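Local coordinates for protein KLLA0E08119p (Kluyveromyces lactis, PDB 3VA7) that probably carboxylates urea to urea-1-carboxylate with ATP, hydrogencarbonate and biotin, as the urea carboxylase part of a longer enzyme that also hydrolyses that product, at residues V1088-E1091 and D1092-G1096; A933-S937 and K938-C942. One frame throughout, in Å; residues are numbered along the deposited sequence.

Contact 1: V1088-E1091 and D1092-G1096; sequences VIIE and DNDNG
Asn1093 N donates to Ile1089 O at 2.8 Å and Asp1092 N to Val1088 O at 2.9 Å, the latter almost straight at 171°; with Asp1094 N to Ile1090 O these are the i to i+4 bonds of the last turns of a helix. The pattern changes at the C-terminal end: Asn1095 N reaches Glu1091 O only weakly, at 3.4 Å, and also donates to Asp1092 O. Gly1096, with positive phi, is the C-prime residue of a Schellman motif: its N bonds to Asn1093 O and Lys1097 N to Asp1092 O. A water links the rungs to the side chains, donating to Ile1090 O at 2.8 Å and to Asp1094 OD1, and accepting from Asn1093 ND2. Asn1093 can reach it because its CG is anti to the backbone N (chi1 176°), while Asp1094 folds its carboxylate back over Ile1090 O and forms a salt bridge with Arg1022 through OD1. One turn apart, Val1088 and Asp1092 lie side by side and point the same way, with CG1 of Val1088 3.8 Å from OD2 of Asp1092. The other carboxylate oxygen, OD1, is hydrogen-bonded to Tyr67, and an alanine in place of Asp1092 would probably leave that hydroxyl without this partner and bare the flank of Val1088. Asn1095 ND2 bonds to Asn404 OD1, Ile1089 packs on loop residues Ile1051 and Phe1098, and Phe1098 also meets Asn1093, so the end of helix 1083-1094 rests on the chain leading into strand 1101-1108.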
loop_
_atom_site.group_PDB
_atom_site.type_symbol
_atom_site.label_atom_id
_atom_site.label_comp_id
_atom_site.label_asym_id
_atom_site.label_seq_id
_atom_site.Cartn_x
_atom_site.Cartn_y
_atom_site.Cartn_z
ATOM N N VAL A 1088 8.054 -18.418 -6.329
ATOM C CA VAL A 1088 8.638 -18.675 -5.033
ATOM C C VAL A 1088 9.380 -17.368 -4.641
ATOM O O VAL A 1088 9.121 -16.756 -3.601
ATOM C CB VAL A 1088 9.510 -19.998 -5.013
ATOM C CG1 VAL A 1088 10.575 -20.011 -3.858
ATOM C CG2 VAL A 1088 8.592 -21.273 -4.878
ATOM N N ILE A 1089 10.255 -16.938 -5.538
ATOM C CA ILE A 1089 11.008 -15.741 -5.404
ATOM C C ILE A 1089 10.112 -14.523 -5.111
ATOM O O ILE A 1089 10.444 -13.737 -4.251
ATOM C CB ILE A 1089 11.914 -15.482 -6.655
ATOM C CG1 ILE A 1089 13.084 -16.488 -6.696
ATOM C CG2 ILE A 1089 12.479 -14.024 -6.638
ATOM C CD1 ILE A 1089 13.619 -16.760 -8.136
ATOM N N ILE A 1090 8.981 -14.405 -5.804
ATOM C CA ILE A 1090 8.088 -13.247 -5.628
ATOM C C ILE A 1090 7.580 -13.174 -4.174
ATOM O O ILE A 1090 7.714 -12.125 -3.529
ATOM C CB ILE A 1090 6.927 -13.233 -6.666
ATOM C CG1 ILE A 1090 7.444 -12.802 -8.023
ATOM C CG2 ILE A 1090 5.731 -12.403 -6.214
ATOM C CD1 ILE A 1090 6.361 -12.988 -9.172
ATOM N N GLU A 1091 7.029 -14.277 -3.667
ATOM C CA GLU A 1091 6.590 -14.359 -2.271
ATOM C C GLU A 1091 7.742 -14.104 -1.309
ATOM O O GLU A 1091 7.619 -13.294 -0.393
ATOM C CB GLU A 1091 5.918 -15.691 -1.957
ATOM C CG GLU A 1091 4.806 -15.565 -0.896
ATOM C CD GLU A 1091 4.346 -16.934 -0.292
ATOM O OE1 GLU A 1091 4.763 -18.019 -0.825
ATOM O OE2 GLU A 1091 3.569 -16.907 0.732
ATOM N N ASP A 1092 8.870 -14.732 -1.552
ATOM C CA ASP A 1092 10.012 -14.516 -0.690
ATOM C C ASP A 1092 10.431 -13.019 -0.638
ATOM O O ASP A 1092 10.760 -12.498 0.421
ATOM C CB ASP A 1092 11.196 -15.384 -1.126
ATOM C CG ASP A 1092 11.078 -16.865 -0.687
ATOM O OD1 ASP A 1092 10.189 -17.238 0.116
ATOM O OD2 ASP A 1092 11.936 -17.673 -1.151
ATOM N N ASN A 1093 10.427 -12.346 -1.784
ATOM C CA ASN A 1093 10.888 -10.995 -1.889
ATOM C C ASN A 1093 9.888 -10.000 -1.263
ATOM O O ASN A 1093 10.309 -8.964 -0.730
ATOM C CB ASN A 1093 11.182 -10.653 -3.339
ATOM C CG ASN A 1093 11.578 -9.183 -3.539
ATOM O OD1 ASN A 1093 12.674 -8.764 -3.086
ATOM N ND2 ASN A 1093 10.702 -8.392 -4.209
ATOM N N ASP A 1094 8.593 -10.330 -1.303
ATOM C CA ASP A 1094 7.565 -9.508 -0.676
ATOM C C ASP A 1094 7.678 -9.530 0.809
ATOM O O ASP A 1094 7.025 -8.695 1.456
ATOM C CB ASP A 1094 6.121 -9.950 -1.011
ATOM C CG ASP A 1094 5.667 -9.503 -2.409
ATOM O OD1 ASP A 1094 6.309 -8.623 -3.037
ATOM O OD2 ASP A 1094 4.655 -10.046 -2.893
ATOM N N ASN A 1095 8.411 -10.519 1.350
ATOM C CA ASN A 1095 8.572 -10.674 2.806
ATOM C C ASN A 1095 10.007 -10.451 3.209
ATOM O O ASN A 1095 10.407 -10.803 4.333
ATOM C CB ASN A 1095 8.050 -12.020 3.308
ATOM C CG ASN A 1095 6.543 -12.191 3.043
ATOM O OD1 ASN A 1095 6.139 -12.681 1.957
ATOM N ND2 ASN A 1095 5.696 -11.738 4.000
ATOM N N GLY A 1096 10.780 -9.892 2.273
ATOM C CA GLY A 1096 12.166 -9.571 2.509
ATOM C C GLY A 1096 13.134 -10.725 2.721
ATOM O O GLY A 1096 14.255 -10.510 3.193
HETATM O O HOH W 1 8.059 -9.753 -4.891
#

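Contact 2: A933-S937 and K938-C942; sequences AFEDS and KTLDC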
loop_
_atom_site.group_PDB
_atom_site.type_symbol
_atom_site.label_atom_id
_atom_site.label_comp_id
_atom_site.label_asym_id
_atom_site.label_seq_id
_atom_site.Cartn_x
_atom_site.Cartn_y
_atom_site.Cartn_z
ATOM N N ALA A 933 10.921 -14.999 -15.607
ATOM C CA ALA A 933 10.177 -15.994 -16.379
ATOM C C ALA A 933 9.783 -15.522 -17.809
ATOM O O ALA A 933 9.019 -14.571 -17.991
ATOM C CB ALA A 933 8.988 -16.459 -15.602
ATOM N N PHE A 934 10.335 -16.174 -18.830
ATOM C CA PHE A 934 9.881 -15.957 -20.216
ATOM C C PHE A 934 8.406 -16.332 -20.526
ATOM O O PHE A 934 7.998 -17.486 -20.427
ATOM C CB PHE A 934 10.843 -16.638 -21.173
ATOM C CG PHE A 934 10.718 -16.159 -22.588
ATOM C CD1 PHE A 934 11.097 -14.845 -22.935
ATOM C CD2 PHE A 934 10.189 -16.991 -23.575
ATOM C CE1 PHE A 934 10.983 -14.366 -24.260
ATOM C CE2 PHE A 934 10.066 -16.520 -24.897
ATOM C CZ PHE A 934 10.453 -15.205 -25.235
ATOM N N GLU A 935 7.592 -15.341 -20.874
ATOM C CA GLU A 935 6.232 -15.600 -21.400
ATOM C C GLU A 935 5.437 -16.500 -20.491
ATOM O O GLU A 935 4.891 -17.488 -20.945
ATOM C CB GLU A 935 6.250 -16.221 -22.810
ATOM C CG GLU A 935 6.349 -15.204 -23.847
ATOM C CD GLU A 935 6.087 -15.691 -25.253
ATOM O OE1 GLU A 935 5.470 -14.949 -26.008
ATOM O OE2 GLU A 935 6.514 -16.788 -25.636
ATOM N N ASP A 936 5.372 -16.151 -19.222
ATOM C CA ASP A 936 4.649 -16.922 -18.233
ATOM C C ASP A 936 3.182 -16.652 -18.375
ATOM O O ASP A 936 2.782 -15.819 -19.172
ATOM C CB ASP A 936 5.088 -16.464 -16.859
ATOM C CG ASP A 936 4.842 -14.989 -16.656
ATOM O OD1 ASP A 936 5.555 -14.180 -17.330
ATOM O OD2 ASP A 936 3.928 -14.625 -15.885
ATOM N N SER A 937 2.369 -17.283 -17.546
ATOM C CA SER A 937 0.960 -17.186 -17.718
ATOM C C SER A 937 0.414 -15.774 -17.456
ATOM O O SER A 937 -0.564 -15.357 -18.079
ATOM C CB SER A 937 0.258 -18.223 -16.845
ATOM O OG SER A 937 0.293 -17.899 -15.451
ATOM N N LYS A 938 1.003 -15.033 -16.528
ATOM C CA LYS A 938 0.377 -13.760 -16.180
ATOM C C LYS A 938 0.644 -12.678 -17.241
ATOM O O LYS A 938 -0.233 -11.856 -17.534
ATOM C CB LYS A 938 0.741 -13.339 -14.778
ATOM C CG LYS A 938 0.010 -14.184 -13.787
ATOM C CD LYS A 938 0.515 -14.051 -12.376
ATOM C CE LYS A 938 -0.407 -14.711 -11.424
ATOM N NZ LYS A 938 0.200 -14.650 -10.056
ATOM N N THR A 939 1.832 -12.751 -17.833
ATOM C CA THR A 939 2.209 -11.933 -18.947
ATOM C C THR A 939 1.314 -12.229 -20.150
ATOM O O THR A 939 0.744 -11.316 -20.745
ATOM C CB THR A 939 3.649 -12.267 -19.390
ATOM O OG1 THR A 939 4.517 -12.372 -18.262
ATOM C CG2 THR A 939 4.178 -11.252 -20.343
ATOM N N LEU A 940 1.208 -13.513 -20.538
ATOM C CA LEU A 940 0.348 -13.870 -21.641
ATOM C C LEU A 940 -1.101 -13.453 -21.331
ATOM O O LEU A 940 -1.760 -12.836 -22.176
ATOM C CB LEU A 940 0.499 -15.324 -22.021
ATOM C CG LEU A 940 1.860 -15.813 -22.579
ATOM C CD1 LEU A 940 1.943 -17.331 -22.699
ATOM C CD2 LEU A 940 2.187 -15.184 -23.910
ATOM N N ASP A 941 -1.574 -13.667 -20.108
ATOM C CA ASP A 941 -2.972 -13.319 -19.855
ATOM C C ASP A 941 -3.230 -11.822 -20.033
ATOM O O ASP A 941 -4.402 -11.410 -20.205
ATOM C CB ASP A 941 -3.455 -13.773 -18.483
ATOM C CG ASP A 941 -4.969 -13.918 -18.424
ATOM O OD1 ASP A 941 -5.600 -14.497 -19.355
ATOM O OD2 ASP A 941 -5.580 -13.479 -17.447
ATOM N N CYS A 942 -2.146 -11.008 -19.971
ATOM C CA CYS A 942 -2.294 -9.544 -20.017
ATOM C C CYS A 942 -2.618 -9.215 -21.441
ATOM O O CYS A 942 -3.444 -8.375 -21.700
ATOM C CB CYS A 942 -1.019 -8.796 -19.597
ATOM S SG CYS A 942 -0.688 -8.635 -17.831
#
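The carboxylate of Asp936 faces the first turn of the helix: Lys938 N donates to OD2 at 3.0 Å, from 53° out of the carboxylate plane, and Thr939 N adds a weak bond of 3.4 Å to the same oxygen. With CG between its own backbone N and carbonyl carbon (chi1 58°), the carboxylate is swung round to these amides. OD2 also forms a salt bridge with Arg1049, which probably helps to offset its charge in this buried place. The second carboxylate, that of Glu935, is held from outside, OE2 by a salt bridge to Arg972 and OE1 by Asn959. Beyond CG the Glu935 chain runs extended and crosses Leu940 at a slant, its OE1 3.9 Å from Leu940 CD2. Leu940 CD1 lies 3.4 Å from Glu935 O, so this leucine folds back over the turn that precedes its own helix. On its other flank, Glu935 CG sits 4.1 Å above one face of the Phe934 ring, offset toward the rim. The backbone continues the hold, Leu940 N donating to Asp936 O at 3.1 Å and nearly straight (176°), and Asp941 N to Ser937 O. Asp936 is thus the N-cap of helix 937-949, a typical aspartate cap in which a side chain takes up first-turn N-H groups where strand 922-934 gives way to helix in the carboxyltransferase domain.

In the fold
The two contacts are local and mark opposite kinds of helix end: contact 2 the start of helix 937-949, contact 1 the finish of helix 1083-1094. Contact 2 is partly buried, with Asp936 and Thr939 buried, and the side chain of Thr939 is about 12 Å from the bound urea. Contact 1 lies at the surface, where a water and partners as distant in sequence as Tyr67 and Asn404 meet its polar groups. A carboxylate caps amides in one, whereas a Schellman motif with glycine at C-prime ends the other. Their centres are 18 Å apart and they do not touch, but Glu1083, at the start of contact 1's helix, bonds to Ser937 N.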